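PDB 3S6F: N-acetyltransferase domain-containing protein from Deinococcus radiodurans, which probably transfers an acetyl group from acetyl-CoA to an amine, as expected of a GNAT-family N-acetyltransferase, and binds coenzyme A and calcium. Local coordinates for residues Leu88-Gly91 / Ser92-Arg96; Glu17-Pro21 / Ala22-Gly26; Glu29-Pro32 / Asn33-Pro37. One frame throughout, in Å; residues are numbered along the deposited sequence.

Contact 1: residues Leu88-Gly91 / Ser92-Arg96; sequences LGLG and SELMR. With COA (coenzyme A), chain B.
Leu94 N donates to Leu90 O at 2.8 Å and 165°, a short, straight bond one turn along helix 90-102, and Leu94 CG comes within 3.4 Å of the same oxygen. The side chains touch more loosely, Leu90 CG of one of its two conformers lying 4.2 Å from Leu94 CD1. Both leucines are buried against Val81 of strand 73-81 and Phe12 of strand 11-13, the tight side of this turn. The solvent side carries Glu93 and the exposed Arg96. There Arg96 NH2 reaches Glu93 OE1 at 2.8 Å in a salt bridge that is nearly straight (165°) and lies in the guanidinium plane, while the carboxylate oxygen is met on its anti side. A water bridges the same NH2 to Gly89 O, the carbonyl that also accepts from Glu93 N. At the N-terminal end the helix meets coenzyme A. Gly89 N donates to COA O2A and Gly91 N to COA O5A, each at 2.8 Å, and both Ser92 N and Ser92 OG grip COA O1A. With chi1 at -66°, Ser92 OG stands beside its own backbone N, which brings OG within 2.6 Å of COA O1A. Gly89 is the N-cap residue, and amides at a helix start probably help to stabilise the negative pyrophosphate: this is the pyrophosphate-binding loop and helix start characteristic of the GNAT fold.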
loop_
_atom_site.group_PDB
_atom_site.type_symbol
_atom_site.label_atom_id
_atom_site.label_comp_id
_atom_site.label_asym_id
_atom_site.label_seq_id
_atom_site.Cartn_x
_atom_site.Cartn_y
_atom_site.Cartn_z
ATOM N N LEU A 88 12.122 16.879 16.631
ATOM C CA LEU A 88 13.567 16.691 16.627
ATOM C C LEU A 88 14.078 16.169 15.294
ATOM O O LEU A 88 15.268 15.928 15.137
ATOM C CB LEU A 88 13.997 15.727 17.731
ATOM C CG LEU A 88 13.752 16.138 19.147
ATOM C CD1 LEU A 88 14.005 14.998 20.120
ATOM C CD2 LEU A 88 14.600 17.398 19.480
ATOM N N GLY A 89 13.184 15.953 14.331
ATOM C CA GLY A 89 13.544 15.373 13.048
ATOM C C GLY A 89 13.400 13.872 12.936
ATOM O O GLY A 89 13.702 13.284 11.890
ATOM N N LEU A 90 12.882 13.227 13.981
ATOM C CA LEU A 90 12.806 11.761 13.982
ATOM C C LEU A 90 11.811 11.218 12.942
ATOM O O LEU A 90 12.076 10.194 12.299
ATOM C CB LEU A 90 12.552 11.248 15.379
ATOM C CG LEU A 90 12.564 9.737 15.550
ATOM C CD1 LEU A 90 13.881 9.140 15.105
ATOM C CD2 LEU A 90 12.215 9.371 16.961
ATOM N N GLY A 91 10.654 11.860 12.803
ATOM C CA GLY A 91 9.701 11.393 11.820
ATOM C C GLY A 91 10.268 11.441 10.415
ATOM O O GLY A 91 10.080 10.521 9.622
ATOM N N SER A 92 10.939 12.549 10.085
ATOM C CA SER A 92 11.576 12.684 8.781
ATOM C C SER A 92 12.661 11.631 8.582
ATOM O O SER A 92 12.788 11.059 7.491
ATOM C CB SER A 92 12.158 14.073 8.631
ATOM O OG SER A 92 11.124 15.059 8.609
ATOM N N GLU A 93 13.435 11.371 9.621
ATOM C CA GLU A 93 14.487 10.374 9.559
ATOM C C GLU A 93 13.917 8.969 9.337
ATOM O O GLU A 93 14.476 8.192 8.552
ATOM C CB GLU A 93 15.346 10.447 10.816
ATOM C CG GLU A 93 16.525 9.482 10.812
ATOM C CD GLU A 93 17.606 9.771 9.815
ATOM O OE1 GLU A 93 17.677 10.925 9.332
ATOM O OE2 GLU A 93 18.372 8.855 9.498
ATOM N N LEU A 94 12.836 8.638 10.052
ATOM C CA LEU A 94 12.171 7.363 9.843
ATOM C C LEU A 94 11.719 7.216 8.400
ATOM O O LEU A 94 11.842 6.145 7.798
ATOM C CB LEU A 94 11.007 7.225 10.814
ATOM C CG LEU A 94 11.410 6.893 12.255
ATOM C CD1 LEU A 94 10.209 7.117 13.196
ATOM C CD2 LEU A 94 11.960 5.486 12.382
HETATM N N MSE A 95 11.123 8.277 7.845
HETATM C CA MSE A 95 10.701 8.233 6.453
HETATM C C MSE A 95 11.879 8.011 5.493
HETATM O O MSE A 95 11.811 7.176 4.583
HETATM C CB MSE A 95 9.944 9.510 6.085
HETATM C CG MSE A 95 8.541 9.585 6.600
HETATM SE SE MSE A 95 7.354 8.256 5.829
HETATM C CE MSE A 95 7.432 8.917 3.970
ATOM N N ARG A 96 12.969 8.751 5.690
ATOM C CA ARG A 96 14.120 8.530 4.823
ATOM C C ARG A 96 14.614 7.078 4.943
ATOM O O ARG A 96 14.948 6.432 3.941
ATOM C CB ARG A 96 15.250 9.507 5.179
ATOM C CG ARG A 96 15.023 10.949 4.753
ATOM C CD ARG A 96 16.268 11.810 4.943
ATOM N NE ARG A 96 16.537 12.048 6.333
ATOM C CZ ARG A 96 16.013 13.060 7.031
ATOM N NH1 ARG A 96 15.223 13.983 6.458
ATOM N NH2 ARG A 96 16.324 13.129 8.312
HETATM N N1A COA B . 0.015 19.666 12.042
HETATM C C2A COA B . 0.890 20.595 11.521
HETATM N N3A COA B . 2.219 20.307 11.310
HETATM C C4A COA B . 2.668 19.073 11.650
HETATM C C5A COA B . 1.811 18.128 12.206
HETATM C C6A COA B . 0.459 18.418 12.380
HETATM N N6A COA B . -0.406 17.522 12.871
HETATM N N7A COA B . 2.546 17.009 12.444
HETATM C C8A COA B . 3.819 17.253 12.063
HETATM N N9A COA B . 3.913 18.525 11.574
HETATM C C1B COA B . 5.099 19.170 11.014
HETATM C C2B COA B . 5.519 20.399 11.809
HETATM O O2B COA B . 6.059 21.281 10.874
HETATM C C3B COA B . 6.635 19.921 12.725
HETATM O O3B COA B . 7.527 20.943 13.138
HETATM P P3B COA B . 7.345 21.655 14.586
HETATM O O7A COA B . 5.968 22.269 14.584
HETATM O O8A COA B . 7.462 20.589 15.646
HETATM O O9A COA B . 8.455 22.676 14.655
HETATM C C4B COA B . 7.278 18.891 11.810
HETATM O O4B COA B . 6.207 18.306 11.080
HETATM C C5B COA B . 8.048 17.820 12.561
HETATM O O5B COA B . 8.880 17.130 11.646
HETATM P P1A COA B . 9.903 16.037 12.252
HETATM O O1A COA B . 10.712 15.577 11.091
HETATM O O2A COA B . 10.627 16.537 13.468
HETATM O O3A COA B . 8.882 14.864 12.607
HETATM P P2A COA B . 8.342 14.396 14.046
HETATM O O4A COA B . 7.833 15.566 14.799
HETATM O O5A COA B . 9.395 13.554 14.676
HETATM O O6A COA B . 7.175 13.435 13.557
HETATM C CBP COA B . 4.936 13.042 12.819
HETATM C CCP COA B . 6.179 13.900 12.647
HETATM C CDP COA B . 5.296 11.568 12.555
HETATM C CEP COA B . 3.875 13.490 11.788
HETATM C CAP COA B . 4.447 13.269 14.261
HETATM O OAP COA B . 3.888 14.561 14.408
HETATM C C9P COA B . 3.401 12.247 14.641
HETATM O O9P COA B . 3.759 11.063 15.122
HETATM N N8P COA B . 2.113 12.549 14.552
HETATM C C7P COA B . 1.067 11.597 14.907
HETATM C C6P COA B . 0.846 10.493 13.862
HETATM C C5P COA B . 0.775 11.081 12.482
HETATM O O5P COA B . 0.060 12.065 12.273
HETATM N N4P COA B . 1.509 10.459 11.547
HETATM C C3P COA B . 1.376 10.725 10.135
HETATM C C2P COA B . 0.630 9.550 9.504
HETATM S S1P COA B . -1.131 9.478 9.978
HETATM O O HOH W 1 15.492 14.629 10.318
#

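Contact 2: residues Glu17-Pro21 / Ala22-Gly26; sequences EGVTP and AQLGG
Gln23 reaches back along Thr20 with its chain extended beyond CG, the two side chains meeting at a slant, and its amide oxygen lies beside the Thr20 backbone. Gln23 OE1 accepts from Thr20 N at 3.0 Å with an N-H...O angle of 162°, the donor tilted 20° from the amide carbonyl plane. In return Gln23 N donates to Thr20 O at 2.9 Å, approaching from above that carbonyl's plane. The pair is thus tied twice, side chain to backbone and backbone to backbone. Thr20 OG1, placed between its own N and carbonyl carbon by chi1 of 65°, sits 3.4 Å from Gln23 CG and also touches Ala22 CB. Pro21 to Gln23 form a short 3-10 segment in the long loop between strand 11-13 and helix 37-46 of this GNAT-family chain, marked by two successive i+3 to i bonds, that from Gln23 N to Thr20 O and a second from Leu24 N to Pro21 O at 2.9 Å. On the buried side Val19 and Leu24 cross at about a right angle, Val19 CG1 lying 4.0 Å from Leu24 CG. Both of them touch Val60 of strand 60-68. Leu24 also packs on Trp41 and Leu44 of helix 37-46, whereas Val19 reaches Leu52 of strand 49-54, and Trp41 NE1 is hydrogen-bonded to Val19 O.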
loop_
_atom_site.group_PDB
_atom_site.type_symbol
_atom_site.label_atom_id
_atom_site.label_comp_id
_atom_site.label_asym_id
_atom_site.label_seq_id
_atom_site.Cartn_x
_atom_site.Cartn_y
_atom_site.Cartn_z
ATOM N N GLU A 17 14.232 -8.314 16.228
ATOM C CA GLU A 17 15.159 -8.962 17.165
ATOM C C GLU A 17 15.367 -8.049 18.361
ATOM O O GLU A 17 15.713 -6.894 18.215
ATOM C CB GLU A 17 16.483 -9.307 16.475
ATOM C CG GLU A 17 16.309 -10.339 15.381
ATOM C CD GLU A 17 17.633 -10.859 14.850
ATOM O OE1 GLU A 17 18.555 -10.034 14.702
ATOM O OE2 GLU A 17 17.818 -12.076 14.614
ATOM N N GLY A 18 15.134 -8.580 19.551
ATOM C CA GLY A 18 15.314 -7.789 20.752
ATOM C C GLY A 18 14.175 -6.850 21.080
ATOM O O GLY A 18 14.299 -6.033 22.000
ATOM N N VAL A 19 13.055 -6.945 20.360
ATOM C CA VAL A 19 11.886 -6.095 20.605
ATOM C C VAL A 19 10.734 -6.952 21.087
ATOM O O VAL A 19 10.317 -7.897 20.400
ATOM C CB VAL A 19 11.451 -5.394 19.314
ATOM C CG1 VAL A 19 10.192 -4.514 19.543
ATOM C CG2 VAL A 19 12.585 -4.570 18.728
ATOM N N THR A 20 10.219 -6.626 22.267
ATOM C CA THR A 20 9.064 -7.306 22.792
ATOM C C THR A 20 7.818 -6.437 22.652
ATOM O O THR A 20 7.922 -5.228 22.505
ATOM C CB THR A 20 9.277 -7.597 24.295
ATOM O OG1 THR A 20 9.354 -6.336 24.980
ATOM C CG2 THR A 20 10.549 -8.438 24.528
ATOM N N PRO A 21 6.629 -7.034 22.802
ATOM C CA PRO A 21 5.415 -6.202 22.858
ATOM C C PRO A 21 5.459 -5.179 23.991
ATOM O O PRO A 21 4.965 -4.061 23.842
ATOM C CB PRO A 21 4.284 -7.220 23.004
ATOM C CG PRO A 21 4.831 -8.412 22.324
ATOM C CD PRO A 21 6.304 -8.461 22.654
ATOM N N ALA A 22 6.103 -5.533 25.099
ATOM C CA ALA A 22 6.276 -4.605 26.228
ATOM C C ALA A 22 7.053 -3.357 25.883
ATOM O O ALA A 22 7.018 -2.414 26.660
ATOM C CB ALA A 22 6.945 -5.282 27.427
ATOM N N GLN A 23 7.797 -3.371 24.784
ATOM C CA GLN A 23 8.573 -2.250 24.289
ATOM C C GLN A 23 7.872 -1.478 23.171
ATOM O O GLN A 23 8.401 -0.490 22.697
ATOM C CB GLN A 23 9.940 -2.711 23.818
ATOM C CG GLN A 23 10.775 -3.213 25.008
ATOM C CD GLN A 23 12.042 -3.895 24.635
ATOM O OE1 GLN A 23 12.058 -4.670 23.689
ATOM N NE2 GLN A 23 13.104 -3.679 25.419
ATOM N N LEU A 24 6.664 -1.887 22.803
ATOM C CA LEU A 24 5.862 -1.298 21.731
ATOM C C LEU A 24 4.625 -0.584 22.268
ATOM O O LEU A 24 3.733 -0.255 21.501
ATOM C CB LEU A 24 5.476 -2.381 20.703
ATOM C CG LEU A 24 6.615 -2.815 19.791
ATOM C CD1 LEU A 24 6.216 -4.092 19.053
ATOM C CD2 LEU A 24 6.979 -1.755 18.779
ATOM N N GLY A 25 4.564 -0.309 23.562
ATOM C CA GLY A 25 3.511 0.494 24.103
ATOM C C GLY A 25 3.675 1.972 23.803
ATOM O O GLY A 25 4.775 2.453 23.502
ATOM N N GLY A 26 2.567 2.716 23.890
ATOM C CA GLY A 26 2.569 4.163 23.722
ATOM C C GLY A 26 2.238 4.727 22.359
ATOM O O GLY A 26 2.368 5.931 22.172
#

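Contact 3: residues Glu29-Pro32 / Asn33-Pro37; sequences EGWP and NPPTP
Trp31 brings CE3 and CZ3 of its six-membered ring obliquely onto Pro35 CD, each 3.9 Å away. The two side chains cross at a slant. Closer to the backbone, Trp31 CB meets Pro34 CB at 4.0 Å, and Trp31 O lies 3.6 Å from Pro34 CD. A chi1 of -72° sets CG beside the tryptophan's own backbone N and, together with chi2 of 43°, carries the ring past Pro34 to Pro35. The chain turns at Pro32 and Asn33, bringing Trp31 CA and Pro34 CA to 5.4 Å from each other. The two segments share no hydrogen bond, and the direct side-chain contacts between them are apolar. Outside them, Asn33 N donates to Gln139 OE1, and the indole meets the ring of Phe28 edge to face. Leu72 of the second subunit packs on both Trp31 and Pro35, extending this apolar patch across the dimer. Thr36, the N-cap residue, caps Thr39 N through its OG1; the proline-rich surface turn thus leads into helix 37-46, at the subunit interface of a GNAT-family protein.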
loop_
_atom_site.group_PDB
_atom_site.type_symbol
_atom_site.label_atom_id
_atom_site.label_comp_id
_atom_site.label_asym_id
_atom_site.label_seq_id
_atom_site.Cartn_x
_atom_site.Cartn_y
_atom_site.Cartn_z
ATOM N N GLU A 29 -1.725 7.201 19.427
ATOM C CA GLU A 29 -2.235 8.341 20.175
ATOM C C GLU A 29 -3.480 8.850 19.447
ATOM O O GLU A 29 -3.486 9.054 18.217
ATOM C CB GLU A 29 -1.178 9.457 20.308
ATOM C CG GLU A 29 -1.607 10.619 21.247
ATOM C CD GLU A 29 -0.769 11.922 21.088
ATOM O OE1 GLU A 29 0.354 11.877 20.537
ATOM O OE2 GLU A 29 -1.206 13.014 21.560
ATOM N N GLY A 30 -4.571 9.048 20.174
ATOM C CA GLY A 30 -5.793 9.564 19.565
ATOM C C GLY A 30 -6.687 8.525 18.914
ATOM O O GLY A 30 -7.799 8.865 18.475
ATOM N N TRP A 31 -6.280 7.269 18.844
ATOM C CA TRP A 31 -7.111 6.247 18.227
ATOM C C TRP A 31 -8.158 5.783 19.224
ATOM O O TRP A 31 -7.816 5.405 20.330
ATOM C CB TRP A 31 -6.295 5.045 17.795
ATOM C CG TRP A 31 -5.417 5.280 16.584
ATOM C CD1 TRP A 31 -4.621 6.369 16.297
ATOM C CD2 TRP A 31 -5.228 4.354 15.520
ATOM N NE1 TRP A 31 -3.973 6.164 15.105
ATOM C CE2 TRP A 31 -4.341 4.949 14.599
ATOM C CE3 TRP A 31 -5.716 3.078 15.244
ATOM C CZ2 TRP A 31 -3.954 4.316 13.432
ATOM C CZ3 TRP A 31 -5.330 2.460 14.072
ATOM C CH2 TRP A 31 -4.469 3.082 13.181
ATOM N N PRO A 32 -9.438 5.726 18.819
ATOM C CA PRO A 32 -10.434 5.240 19.765
ATOM C C PRO A 32 -10.333 3.778 20.184
ATOM O O PRO A 32 -10.638 3.456 21.325
ATOM C CB PRO A 32 -11.751 5.479 19.044
ATOM C CG PRO A 32 -11.449 6.608 18.131
ATOM C CD PRO A 32 -10.052 6.378 17.670
ATOM N N ASN A 33 -9.873 2.901 19.287
ATOM C CA ASN A 33 -9.801 1.476 19.566
ATOM C C ASN A 33 -8.544 0.929 18.926
ATOM O O ASN A 33 -8.597 0.242 17.920
ATOM C CB ASN A 33 -11.052 0.756 19.082
ATOM C CG ASN A 33 -11.042 -0.732 19.471
ATOM O OD1 ASN A 33 -10.482 -1.092 20.485
ATOM N ND2 ASN A 33 -11.660 -1.585 18.657
ATOM N N PRO A 34 -7.387 1.234 19.514
ATOM C CA PRO A 34 -6.112 0.964 18.940
ATOM C C PRO A 34 -5.693 -0.512 18.957
ATOM O O PRO A 34 -6.028 -1.228 19.882
ATOM C CB PRO A 34 -5.200 1.804 19.872
ATOM C CG PRO A 34 -5.819 1.739 21.162
ATOM C CD PRO A 34 -7.232 1.930 20.803
ATOM N N PRO A 35 -4.865 -0.943 17.984
ATOM C CA PRO A 35 -4.146 -2.200 18.184
ATOM C C PRO A 35 -3.386 -2.181 19.491
ATOM O O PRO A 35 -2.823 -1.171 19.894
ATOM C CB PRO A 35 -3.144 -2.224 17.009
ATOM C CG PRO A 35 -3.830 -1.401 15.954
ATOM C CD PRO A 35 -4.460 -0.284 16.733
ATOM N N THR A 36 -3.394 -3.316 20.163
ATOM C CA THR A 36 -2.555 -3.522 21.335
ATOM C C THR A 36 -1.075 -3.563 20.934
ATOM O O THR A 36 -0.745 -3.759 19.767
ATOM C CB THR A 36 -2.873 -4.847 21.998
ATOM O OG1 THR A 36 -2.604 -5.881 21.059
ATOM C CG2 THR A 36 -4.331 -4.903 22.491
ATOM N N PRO A 37 -0.164 -3.498 21.914
ATOM C CA PRO A 37 1.266 -3.655 21.573
ATOM C C PRO A 37 1.568 -5.011 20.959
ATOM O O PRO A 37 2.414 -5.109 20.082
ATOM C CB PRO A 37 1.940 -3.430 22.908
ATOM C CG PRO A 37 0.980 -2.483 23.640
ATOM C CD PRO A 37 -0.373 -3.001 23.295
#

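How the contacts relate
Contact 1 is partly buried and belongs to the beta-alpha-beta unit of strand 73-81, helix 90-102 and strand 107-112, where repeated backbone bonds and anion-binding amides dominate. Contacts 2 and 3 run through the loop after strand 11-13 up to the start of helix 37-46, where Pro21 O stands 3.2 Å from Pro37 CB. Contact 2 is partly buried and combines a hydrogen bond from a backbone N to a glutamine side-chain oxygen with a small apolar pair. Contact 3, a surface contact, depends on proline and tryptophan packing and is the one reached by the second subunit. Contacts 1 and 3 lie on opposite sides of the chain's centre, their centres about 22 Å apart.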